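Local coordinates for prolyl 4-hydroxylase alpha subunit Fe(2+) 2OG dioxygenase domain-containing protein (Burkholderia ambifaria, PDB 3W20) that probably oxidises N-substituted L-amino acids as a 2-oxoglutarate-dependent dioxygenase with a double-stranded beta-helix fold, and holds a zinc ion at its metal site, at residues Q8-R11 with A15-A18; A37-I42 with I228-Q233; A25-L30 with R176-F181; M21-A26 with S117-A122. All blocks are in the same frame, centred on the assembly; numbering follows the deposited sequence.

Contact 1 (Q8-R11 with A15-A18); sequences QLMR and AARA
L9 and R17 grip each other by their backbones and then by their side chains, and they form the tight part of this contact. They are an antiparallel hydrogen-bonded pair. L9 N gives its hydrogen to R17 O at 2.8 Å, and R17 N returns a bond of 3.0 Å to L9 O. On the same face of the sheet the two side chains lie across one another at a slant. The leucine CG, anti to its own amide nitrogen (chi1 -174°), sends CD2 to within 3.5 Å of R17 NH2. The guanidinium continues to R11, whose CG lies 3.6 Å from that same NH2. This nitrogen is buried with no polar partner in the model. R11 turns its own charge away, to D36 and D33, so hydrocarbon rather than guanidinium faces R17.

The loose side is the face carrying Q8 and A18, a non-hydrogen-bonded pair. Here the Q8 chain folds back at chi2 (-61°) and brings the O and N end of its amide up to the methyl of A18, NE2 coming within 3.3 Å of A18 CB. Nothing polar links the two side chains, and A18 is exposed. A16, also exposed, offers its methyl to the selenium of selenomethionine M10 across 4.4 Å, a slack contact; M10 also touches A37 of the adjoining strand and I228 and L230 of strand 227-230. Bonded through the backbones of L9 and R17, with L9 buried against I38 and A16 and A18 exposed, the arrangement is a beta hairpin of strands 4-10 and 17-22, at the margin of the large sheet.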
loop_
_atom_site.group_PDB
_atom_site.type_symbol
_atom_site.label_atom_id
_atom_site.label_comp_id
_atom_site.label_asym_id
_atom_site.label_seq_id
_atom_site.Cartn_x
_atom_site.Cartn_y
_atom_site.Cartn_z
ATOM N N GLN A 8 17.853 33.676 0.260
ATOM C CA GLN A 8 17.539 34.546 -0.912
ATOM C C GLN A 8 16.116 34.249 -1.344
ATOM O O GLN A 8 15.746 33.074 -1.619
ATOM C CB GLN A 8 18.478 34.278 -2.087
ATOM C CG GLN A 8 19.994 34.562 -1.821
ATOM C CD GLN A 8 20.278 36.038 -1.473
ATOM O OE1 GLN A 8 19.812 36.939 -2.168
ATOM N NE2 GLN A 8 21.052 36.286 -0.377
ATOM N N LEU A 9 15.299 35.291 -1.425
ATOM C CA LEU A 9 13.893 35.056 -1.760
ATOM C C LEU A 9 13.631 35.554 -3.195
ATOM O O LEU A 9 13.849 36.732 -3.512
ATOM C CB LEU A 9 13.024 35.789 -0.724
ATOM C CG LEU A 9 11.508 35.645 -0.710
ATOM C CD1 LEU A 9 11.133 35.948 0.749
ATOM C CD2 LEU A 9 10.803 36.624 -1.658
HETATM N N MSE A 10 13.145 34.676 -4.089
HETATM C CA MSE A 10 13.046 35.010 -5.500
HETATM C C MSE A 10 11.627 35.085 -5.940
HETATM O O MSE A 10 10.853 34.170 -5.655
HETATM C CB MSE A 10 13.726 33.966 -6.388
HETATM C CG MSE A 10 14.236 32.775 -5.588
HETATM SE SE MSE A 10 16.088 33.185 -4.998
HETATM C CE MSE A 10 16.392 33.106 -6.864
ATOM N N ARG A 11 11.265 36.153 -6.672
ATOM C CA ARG A 11 9.966 36.204 -7.385
ATOM C C ARG A 11 10.262 36.466 -8.820
ATOM O O ARG A 11 11.221 37.196 -9.113
ATOM C CB ARG A 11 9.147 37.389 -6.832
ATOM C CG ARG A 11 8.413 37.071 -5.572
ATOM C CD ARG A 11 7.315 36.072 -5.933
ATOM N NE ARG A 11 6.001 36.583 -5.738
ATOM C CZ ARG A 11 4.902 35.846 -5.667
ATOM N NH1 ARG A 11 4.891 34.484 -5.863
ATOM N NH2 ARG A 11 3.773 36.508 -5.465
ATOM N N ALA A 15 14.462 41.408 -8.400
ATOM C CA ALA A 15 15.758 41.091 -7.755
ATOM C C ALA A 15 15.513 40.304 -6.468
ATOM O O ALA A 15 14.459 40.482 -5.842
ATOM C CB ALA A 15 16.611 42.342 -7.508
ATOM N N ALA A 16 16.438 39.389 -6.141
ATOM C CA ALA A 16 16.266 38.470 -5.030
ATOM C C ALA A 16 16.361 39.339 -3.794
ATOM O O ALA A 16 17.144 40.300 -3.780
ATOM C CB ALA A 16 17.335 37.398 -5.037
ATOM N N ARG A 17 15.514 39.099 -2.799
ATOM C CA ARG A 17 15.659 39.808 -1.520
ATOM C C ARG A 17 16.545 38.958 -0.651
ATOM O O ARG A 17 16.335 37.768 -0.558
ATOM C CB ARG A 17 14.297 39.980 -0.828
ATOM C CG ARG A 17 13.318 40.748 -1.705
ATOM C CD ARG A 17 11.872 40.277 -1.473
ATOM N NE ARG A 17 10.850 40.887 -2.362
ATOM C CZ ARG A 17 10.391 40.385 -3.521
ATOM N NH1 ARG A 17 9.451 41.059 -4.182
ATOM N NH2 ARG A 17 10.851 39.234 -4.027
ATOM N N ALA A 18 17.561 39.548 -0.042
ATOM C CA ALA A 18 18.426 38.786 0.856
ATOM C C ALA A 18 18.008 39.013 2.320
ATOM O O ALA A 18 17.965 40.127 2.781
ATOM C CB ALA A 18 19.891 39.158 0.628
#

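Contact 2 (A37-I42 with I228-Q233); sequences AIVMDI and IMLKPQ
L230 rests on A37 and V39 with one methyl for each, and these two apolar touches make up the first shell. Its CD1 lies 4.2 Å from A37 CB, and its CD2 lies 4.2 Å from V39 CG2. The fork of the leucine thus meets two residues from one face of strand 37-41. V39 and L230 lie alongside each other, pointing opposite ways, rather than meeting end on. The valine's CG1 is anti to its backbone N (chi1 179°), which leaves CG2 as the branch turned to the leucine. All three residues are buried, and the distances are those of relaxed packing.

The next shell positions these residues. Strand 37-41 is held on both sides by main-chain hydrogen bonds, to Q8 and M10 of strand 4-10 and to L237 and L239 of strand 236-241. M10 also packs on L230, and M195 touches both A37 and I228, adding to the apolar layer between the sheets. Past L230 the chain is tethered by a salt bridge from K231 to E249 and by P232 lying on T238.

Further out, the L230 side chain is about 8 Å from that of H246, a zinc ligand, and about 11 Å from the zinc itself. Such packing of two facing sheets, close to a His/Asp/His metal site, is consistent with the double-stranded beta-helix of 2-oxoglutarate dioxygenases.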
loop_
_atom_site.group_PDB
_atom_site.type_symbol
_atom_site.label_atom_id
_atom_site.label_comp_id
_atom_site.label_asym_id
_atom_site.label_seq_id
_atom_site.Cartn_x
_atom_site.Cartn_y
_atom_site.Cartn_z
ATOM N N ALA A 37 10.486 31.006 -5.153
ATOM C CA ALA A 37 11.520 30.129 -4.609
ATOM C C ALA A 37 12.312 30.836 -3.558
ATOM O O ALA A 37 12.447 32.072 -3.557
ATOM C CB ALA A 37 12.459 29.609 -5.712
ATOM N N ILE A 38 12.827 30.062 -2.641
ATOM C CA ILE A 38 13.702 30.551 -1.547
ATOM C C ILE A 38 14.855 29.573 -1.437
ATOM O O ILE A 38 14.679 28.319 -1.339
ATOM C CB ILE A 38 12.972 30.656 -0.224
ATOM C CG1 ILE A 38 11.775 31.630 -0.376
ATOM C CG2 ILE A 38 13.906 31.296 0.863
ATOM C CD1 ILE A 38 11.000 31.846 0.956
ATOM N N VAL A 39 16.065 30.141 -1.431
ATOM C CA VAL A 39 17.260 29.313 -1.240
ATOM C C VAL A 39 17.958 29.683 0.063
ATOM O O VAL A 39 18.267 30.863 0.284
ATOM C CB VAL A 39 18.241 29.452 -2.409
ATOM C CG1 VAL A 39 19.464 28.565 -2.099
ATOM C CG2 VAL A 39 17.590 28.972 -3.716
HETATM N N MSE A 40 18.196 28.712 0.954
HETATM C CA MSE A 40 18.670 29.004 2.317
HETATM C C MSE A 40 19.960 28.229 2.631
HETATM O O MSE A 40 20.122 27.097 2.250
HETATM C CB MSE A 40 17.592 28.491 3.341
HETATM C CG MSE A 40 16.202 29.017 2.968
HETATM SE SE MSE A 40 14.923 28.437 4.378
HETATM C CE MSE A 40 15.702 29.419 5.867
ATOM N N ASP A 41 20.895 28.876 3.335
ATOM C CA ASP A 41 22.166 28.268 3.700
ATOM C C ASP A 41 21.977 27.564 5.028
ATOM O O ASP A 41 21.980 28.163 6.080
ATOM C CB ASP A 41 23.239 29.354 3.841
ATOM C CG ASP A 41 23.599 29.995 2.540
ATOM O OD1 ASP A 41 22.998 29.701 1.490
ATOM O OD2 ASP A 41 24.520 30.825 2.543
ATOM N N ILE A 42 21.785 26.256 4.965
ATOM C CA ILE A 42 21.405 25.477 6.130
ATOM C C ILE A 42 22.610 24.787 6.740
ATOM O O ILE A 42 22.820 24.874 7.960
ATOM C CB ILE A 42 20.371 24.385 5.750
ATOM C CG1 ILE A 42 19.083 25.038 5.178
ATOM C CG2 ILE A 42 20.076 23.510 6.962
ATOM C CD1 ILE A 42 18.531 26.125 6.102
ATOM N N ILE A 228 13.312 31.657 -13.716
ATOM C CA ILE A 228 14.274 31.859 -12.628
ATOM C C ILE A 228 15.257 30.745 -12.781
ATOM O O ILE A 228 14.878 29.548 -12.780
ATOM C CB ILE A 228 13.538 31.694 -11.300
ATOM C CG1 ILE A 228 12.562 32.852 -11.148
ATOM C CG2 ILE A 228 14.532 31.670 -10.162
ATOM C CD1 ILE A 228 11.712 32.740 -9.893
HETATM N N MSE A 229 16.546 31.086 -13.002
HETATM C CA MSE A 229 17.617 30.066 -12.946
HETATM C C MSE A 229 18.300 30.020 -11.586
HETATM O O MSE A 229 18.730 31.014 -11.059
HETATM C CB MSE A 229 18.619 30.234 -14.129
HETATM C CG MSE A 229 17.905 29.865 -15.440
HETATM SE SE MSE A 229 19.084 30.306 -16.970
HETATM C CE MSE A 229 20.720 29.479 -16.260
ATOM N N LEU A 230 18.356 28.818 -10.979
ATOM C CA LEU A 230 18.894 28.638 -9.651
ATOM C C LEU A 230 20.102 27.687 -9.763
ATOM O O LEU A 230 20.068 26.813 -10.628
ATOM C CB LEU A 230 17.830 27.895 -8.813
ATOM C CG LEU A 230 16.526 28.617 -8.495
ATOM C CD1 LEU A 230 15.643 27.739 -7.630
ATOM C CD2 LEU A 230 16.888 29.882 -7.740
ATOM N N LYS A 231 21.156 27.936 -8.989
ATOM C CA LYS A 231 22.294 27.020 -8.929
ATOM C C LYS A 231 22.550 26.744 -7.456
ATOM O O LYS A 231 23.461 27.331 -6.843
ATOM C CB LYS A 231 23.563 27.696 -9.523
ATOM C CG LYS A 231 23.527 28.125 -10.990
ATOM C CD LYS A 231 23.562 26.970 -11.972
ATOM C CE LYS A 231 24.052 27.469 -13.357
ATOM N NZ LYS A 231 24.112 26.420 -14.404
ATOM N N PRO A 232 21.721 25.915 -6.823
ATOM C CA PRO A 232 21.873 25.689 -5.380
ATOM C C PRO A 232 23.235 24.954 -5.149
ATOM O O PRO A 232 23.614 24.063 -5.950
ATOM C CB PRO A 232 20.671 24.785 -5.020
ATOM C CG PRO A 232 19.750 24.864 -6.163
ATOM C CD PRO A 232 20.586 25.180 -7.400
ATOM N N GLN A 233 23.907 25.328 -4.088
ATOM C CA GLN A 233 25.240 24.797 -3.760
ATOM C C GLN A 233 25.131 23.801 -2.635
ATOM O O GLN A 233 24.202 23.846 -1.822
ATOM C CB GLN A 233 26.156 25.948 -3.336
ATOM C CG GLN A 233 26.286 27.029 -4.438
ATOM C CD GLN A 233 26.901 26.420 -5.689
ATOM O OE1 GLN A 233 26.304 26.356 -6.784
ATOM N NE2 GLN A 233 28.084 25.894 -5.514
#

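Contact 3 (A25-L30 with R176-F181); sequences AAIHAL and RQLGGF
R176 opens the contact by laying its aliphatic chain beside the backbone carbonyl of L30. L30 O sits over these methylenes, nearest to R176 CD at 3.9 Å. A bend at chi2 (-55°) lets the chain run along the oxygen, and the charged end passes on to a hydrogen bond with Q241. Q177 points the other way, its side-chain oxygen accepting from V159 N and its chain lying against D157, a zinc ligand. L178 then turns back to the helix and supplies most of the packing. Its CD1 meets I27 CD1 at 3.6 Å, while CD2 lies against L30 CB at 3.7 Å. The I27 and L178 side chains run aslant, and only the ethyl arm of the isoleucine reaches across. The leucine therefore covers two positions, i and i+3, on one side of the helix. From G179 onward the strand leaves the helix, bonded by its backbone to F240 on one flank, and through G180 to L260 on the other. Helix 23-31 thus lies on the outer face of the large sheet, above strand 178-185, with I27 also touching L262 of strand 255-265 and both I27 and L30 touching L239 of strand 236-241.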
loop_
_atom_site.group_PDB
_atom_site.type_symbol
_atom_site.label_atom_id
_atom_site.label_comp_id
_atom_site.label_asym_id
_atom_site.label_seq_id
_atom_site.Cartn_x
_atom_site.Cartn_y
_atom_site.Cartn_z
ATOM N N ALA A 25 9.432 30.741 8.599
ATOM C CA ALA A 25 9.078 31.957 7.930
ATOM C C ALA A 25 9.162 31.837 6.393
ATOM O O ALA A 25 8.326 32.375 5.688
ATOM C CB ALA A 25 9.872 33.175 8.473
ATOM N N ALA A 26 10.189 31.153 5.904
ATOM C CA ALA A 26 10.393 30.945 4.467
ATOM C C ALA A 26 9.204 30.126 3.903
ATOM O O ALA A 26 8.601 30.512 2.894
ATOM C CB ALA A 26 11.674 30.187 4.217
ATOM N N ILE A 27 8.839 29.088 4.639
ATOM C CA ILE A 27 7.713 28.202 4.224
ATOM C C ILE A 27 6.413 29.072 4.257
ATOM O O ILE A 27 5.581 29.030 3.332
ATOM C CB ILE A 27 7.582 26.968 5.132
ATOM C CG1 ILE A 27 8.740 25.984 4.954
ATOM C CG2 ILE A 27 6.209 26.285 5.027
ATOM C CD1 ILE A 27 8.787 25.360 3.539
ATOM N N HIS A 28 6.215 29.864 5.298
ATOM C CA HIS A 28 5.008 30.772 5.298
ATOM C C HIS A 28 4.975 31.733 4.117
ATOM O O HIS A 28 3.858 32.052 3.585
ATOM C CB HIS A 28 4.963 31.556 6.629
ATOM C CG HIS A 28 3.834 32.567 6.726
ATOM N ND1 HIS A 28 3.892 33.797 6.147
ATOM C CD2 HIS A 28 2.594 32.500 7.372
ATOM C CE1 HIS A 28 2.735 34.456 6.371
ATOM N NE2 HIS A 28 1.965 33.688 7.161
ATOM N N ALA A 29 6.139 32.295 3.732
ATOM C CA ALA A 29 6.142 33.232 2.626
ATOM C C ALA A 29 5.738 32.495 1.372
ATOM O O ALA A 29 4.992 33.034 0.564
ATOM C CB ALA A 29 7.493 33.981 2.474
ATOM N N LEU A 30 6.221 31.256 1.208
ATOM C CA LEU A 30 5.857 30.531 -0.014
ATOM C C LEU A 30 4.352 30.225 -0.004
ATOM O O LEU A 30 3.661 30.295 -1.035
ATOM C CB LEU A 30 6.682 29.259 -0.147
ATOM C CG LEU A 30 8.138 29.630 -0.521
ATOM C CD1 LEU A 30 9.074 28.500 -0.087
ATOM C CD2 LEU A 30 8.186 29.756 -2.016
ATOM N N ARG A 176 -0.203 25.883 -3.480
ATOM C CA ARG A 176 1.067 26.216 -2.923
ATOM C C ARG A 176 1.909 24.989 -2.553
ATOM O O ARG A 176 2.725 25.053 -1.621
ATOM C CB ARG A 176 0.957 27.186 -1.720
ATOM C CG ARG A 176 0.111 28.440 -2.024
ATOM C CD ARG A 176 0.618 29.211 -3.271
ATOM N NE ARG A 176 -0.554 29.868 -3.891
ATOM C CZ ARG A 176 -0.633 30.182 -5.181
ATOM N NH1 ARG A 176 -1.731 30.744 -5.627
ATOM N NH2 ARG A 176 0.377 30.019 -6.034
ATOM N N GLN A 177 1.665 23.832 -3.199
ATOM C CA GLN A 177 2.486 22.633 -2.862
ATOM C C GLN A 177 3.966 23.055 -3.009
ATOM O O GLN A 177 4.325 23.685 -4.024
ATOM C CB GLN A 177 2.180 21.526 -3.853
ATOM C CG GLN A 177 3.093 20.257 -3.658
ATOM C CD GLN A 177 2.639 19.084 -4.520
ATOM O OE1 GLN A 177 1.450 18.815 -4.632
ATOM N NE2 GLN A 177 3.622 18.287 -4.979
ATOM N N LEU A 178 4.817 22.654 -2.035
ATOM C CA LEU A 178 6.232 23.063 -2.127
ATOM C C LEU A 178 7.080 21.869 -2.384
ATOM O O LEU A 178 6.795 20.804 -1.807
ATOM C CB LEU A 178 6.692 23.719 -0.827
ATOM C CG LEU A 178 5.759 24.864 -0.438
ATOM C CD1 LEU A 178 6.292 25.412 0.889
ATOM C CD2 LEU A 178 5.649 25.968 -1.550
ATOM N N GLY A 179 8.167 22.043 -3.154
ATOM C CA GLY A 179 9.255 21.049 -3.150
ATOM C C GLY A 179 10.347 21.626 -2.236
ATOM O O GLY A 179 10.498 22.869 -2.146
ATOM N N GLY A 180 11.093 20.756 -1.540
ATOM C CA GLY A 180 12.185 21.232 -0.679
ATOM C C GLY A 180 13.318 20.243 -0.925
ATOM O O GLY A 180 13.108 19.001 -0.724
ATOM N N PHE A 181 14.509 20.710 -1.371
ATOM C CA PHE A 181 15.611 19.725 -1.448
ATOM C C PHE A 181 16.901 20.384 -1.005
ATOM O O PHE A 181 17.141 21.604 -1.274
ATOM C CB PHE A 181 15.747 19.143 -2.882
ATOM C CG PHE A 181 16.088 20.186 -3.965
ATOM C CD1 PHE A 181 17.416 20.454 -4.316
ATOM C CD2 PHE A 181 15.058 20.901 -4.638
ATOM C CE1 PHE A 181 17.731 21.398 -5.314
ATOM C CE2 PHE A 181 15.368 21.840 -5.615
ATOM C CZ PHE A 181 16.703 22.119 -5.988
#

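Contact 4 (M21-A26 with S117-A122); sequences MTIAAA and SDALDA
I23 and A119 meet branch against methyl: I23 CG2 stands 3.7 Å from A119 CB. The isoleucine CG2 is anti to its backbone N (chi1 -56° for the CG1 arm), and this places the short branch toward A119 while the longer arm, ending in CD1, leads away. A119 aims its methyl at the first turn of helix 23-31. Its carbonyl faces A24, A119 O lying 3.7 Å from A24 CB. The small side chains allow a close approach of backbones, the CA atoms of A24 and A119 being 5.4 Å apart. L120 reaches in from beside A119; chi2 of 176° extends CD1, and it is the other branch, CD2, that comes to 4.0 Å from A24 CA. Everything across the interface is van der Waals packing. Nearby, T22 is the N-cap, and its OG1 accepts from A25 N at 2.9 Å, fixing the first turn that presents I23 and A24. The other helix ends at L120, and D121 breaks it with a positive phi. The contact therefore joins the start of helix 23-31 to the end of helix 111-120, with I23 leaning on Y5 of strand 4-10, and L120 resting on W269 of strand 268-272.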
loop_
_atom_site.group_PDB
_atom_site.type_symbol
_atom_site.label_atom_id
_atom_site.label_comp_id
_atom_site.label_asym_id
_atom_site.label_seq_id
_atom_site.Cartn_x
_atom_site.Cartn_y
_atom_site.Cartn_z
HETATM N N MSE A 21 16.217 34.235 7.701
HETATM C CA MSE A 21 14.847 33.806 8.015
HETATM C C MSE A 21 14.862 32.485 8.667
HETATM O O MSE A 21 15.779 31.670 8.424
HETATM C CB MSE A 21 13.932 33.509 6.792
HETATM C CG MSE A 21 14.366 34.375 5.662
HETATM SE SE MSE A 21 13.062 34.055 4.231
HETATM C CE MSE A 21 11.411 34.569 5.081
ATOM N N THR A 22 13.826 32.201 9.439
ATOM C CA THR A 22 13.650 30.818 9.923
ATOM C C THR A 22 13.095 29.982 8.795
ATOM O O THR A 22 12.532 30.522 7.810
ATOM C CB THR A 22 12.650 30.714 11.079
ATOM O OG1 THR A 22 11.360 31.229 10.679
ATOM C CG2 THR A 22 13.126 31.506 12.282
ATOM N N ILE A 23 13.230 28.651 8.923
ATOM C CA ILE A 23 12.507 27.752 8.000
ATOM C C ILE A 23 10.987 28.025 7.988
ATOM O O ILE A 23 10.383 28.078 6.917
ATOM C CB ILE A 23 12.725 26.244 8.417
ATOM C CG1 ILE A 23 14.226 25.976 8.451
ATOM C CG2 ILE A 23 11.890 25.294 7.513
ATOM C CD1 ILE A 23 14.800 25.344 7.221
ATOM N N ALA A 24 10.353 28.183 9.168
ATOM C CA ALA A 24 8.895 28.393 9.193
ATOM C C ALA A 24 8.561 29.693 8.489
ATOM O O ALA A 24 7.528 29.733 7.794
ATOM C CB ALA A 24 8.329 28.436 10.622
ATOM N N ALA A 25 9.432 30.741 8.599
ATOM C CA ALA A 25 9.078 31.957 7.930
ATOM C C ALA A 25 9.162 31.837 6.393
ATOM O O ALA A 25 8.326 32.375 5.688
ATOM C CB ALA A 25 9.872 33.175 8.473
ATOM N N ALA A 26 10.189 31.153 5.904
ATOM C CA ALA A 26 10.393 30.945 4.467
ATOM C C ALA A 26 9.204 30.126 3.903
ATOM O O ALA A 26 8.601 30.512 2.894
ATOM C CB ALA A 26 11.674 30.187 4.217
ATOM N N SER A 117 9.678 18.735 10.420
ATOM C CA SER A 117 8.745 18.390 11.519
ATOM C C SER A 117 8.851 19.406 12.687
ATOM O O SER A 117 7.860 19.839 13.269
ATOM C CB SER A 117 8.899 16.931 12.002
ATOM O OG SER A 117 10.201 16.509 12.293
ATOM N N ASP A 118 10.076 19.808 12.990
ATOM C CA ASP A 118 10.327 20.806 14.010
ATOM C C ASP A 118 9.845 22.177 13.635
ATOM O O ASP A 118 9.227 22.853 14.445
ATOM C CB ASP A 118 11.830 20.892 14.345
ATOM C CG ASP A 118 12.353 19.634 15.009
ATOM O OD1 ASP A 118 11.568 18.788 15.449
ATOM O OD2 ASP A 118 13.554 19.437 15.039
ATOM N N ALA A 119 10.153 22.624 12.436
ATOM C CA ALA A 119 9.810 23.956 12.107
ATOM C C ALA A 119 8.281 24.156 11.975
ATOM O O ALA A 119 7.755 25.213 12.313
ATOM C CB ALA A 119 10.522 24.384 10.847
ATOM N N LEU A 120 7.578 23.181 11.415
ATOM C CA LEU A 120 6.223 23.382 10.994
ATOM C C LEU A 120 5.238 22.539 11.780
ATOM O O LEU A 120 4.066 22.584 11.520
ATOM C CB LEU A 120 6.072 22.992 9.528
ATOM C CG LEU A 120 7.026 23.690 8.553
ATOM C CD1 LEU A 120 6.837 23.125 7.140
ATOM C CD2 LEU A 120 6.609 25.140 8.509
ATOM N N ASP A 121 5.734 21.744 12.713
ATOM C CA ASP A 121 4.924 20.653 13.273
ATOM C C ASP A 121 4.408 19.776 12.150
ATOM O O ASP A 121 3.285 19.244 12.240
ATOM C CB ASP A 121 3.737 21.169 14.147
ATOM C CG ASP A 121 3.209 20.104 15.147
ATOM O OD1 ASP A 121 3.823 19.017 15.337
ATOM O OD2 ASP A 121 2.156 20.390 15.777
ATOM N N ALA A 122 5.220 19.567 11.109
ATOM C CA ALA A 122 4.748 18.739 9.975
ATOM C C ALA A 122 4.682 17.258 10.384
ATOM O O ALA A 122 5.432 16.785 11.309
ATOM C CB ALA A 122 5.695 18.901 8.771
#

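How the contacts relate
The four contacts show chemistry following depth. Contact 1 is at the surface and is the one in which backbone hydrogen bonds join the segments; contacts 2 and 3 are buried and built mainly on leucine, isoleucine, valine and alanine side chains, and contact 4, partly buried, brings two helix ends together. Strand 4-10 joins contacts 1 and 2, with M10 N 2.7 Å from A37 O, a probable hydrogen bond. Contacts 3 and 4 use successive turns of helix 23-31 and share A25 and A26. The same helix backs strand 37-41, where I38 and M40 pack on A26, so contact 2 uses one face of that strand and the helix the other.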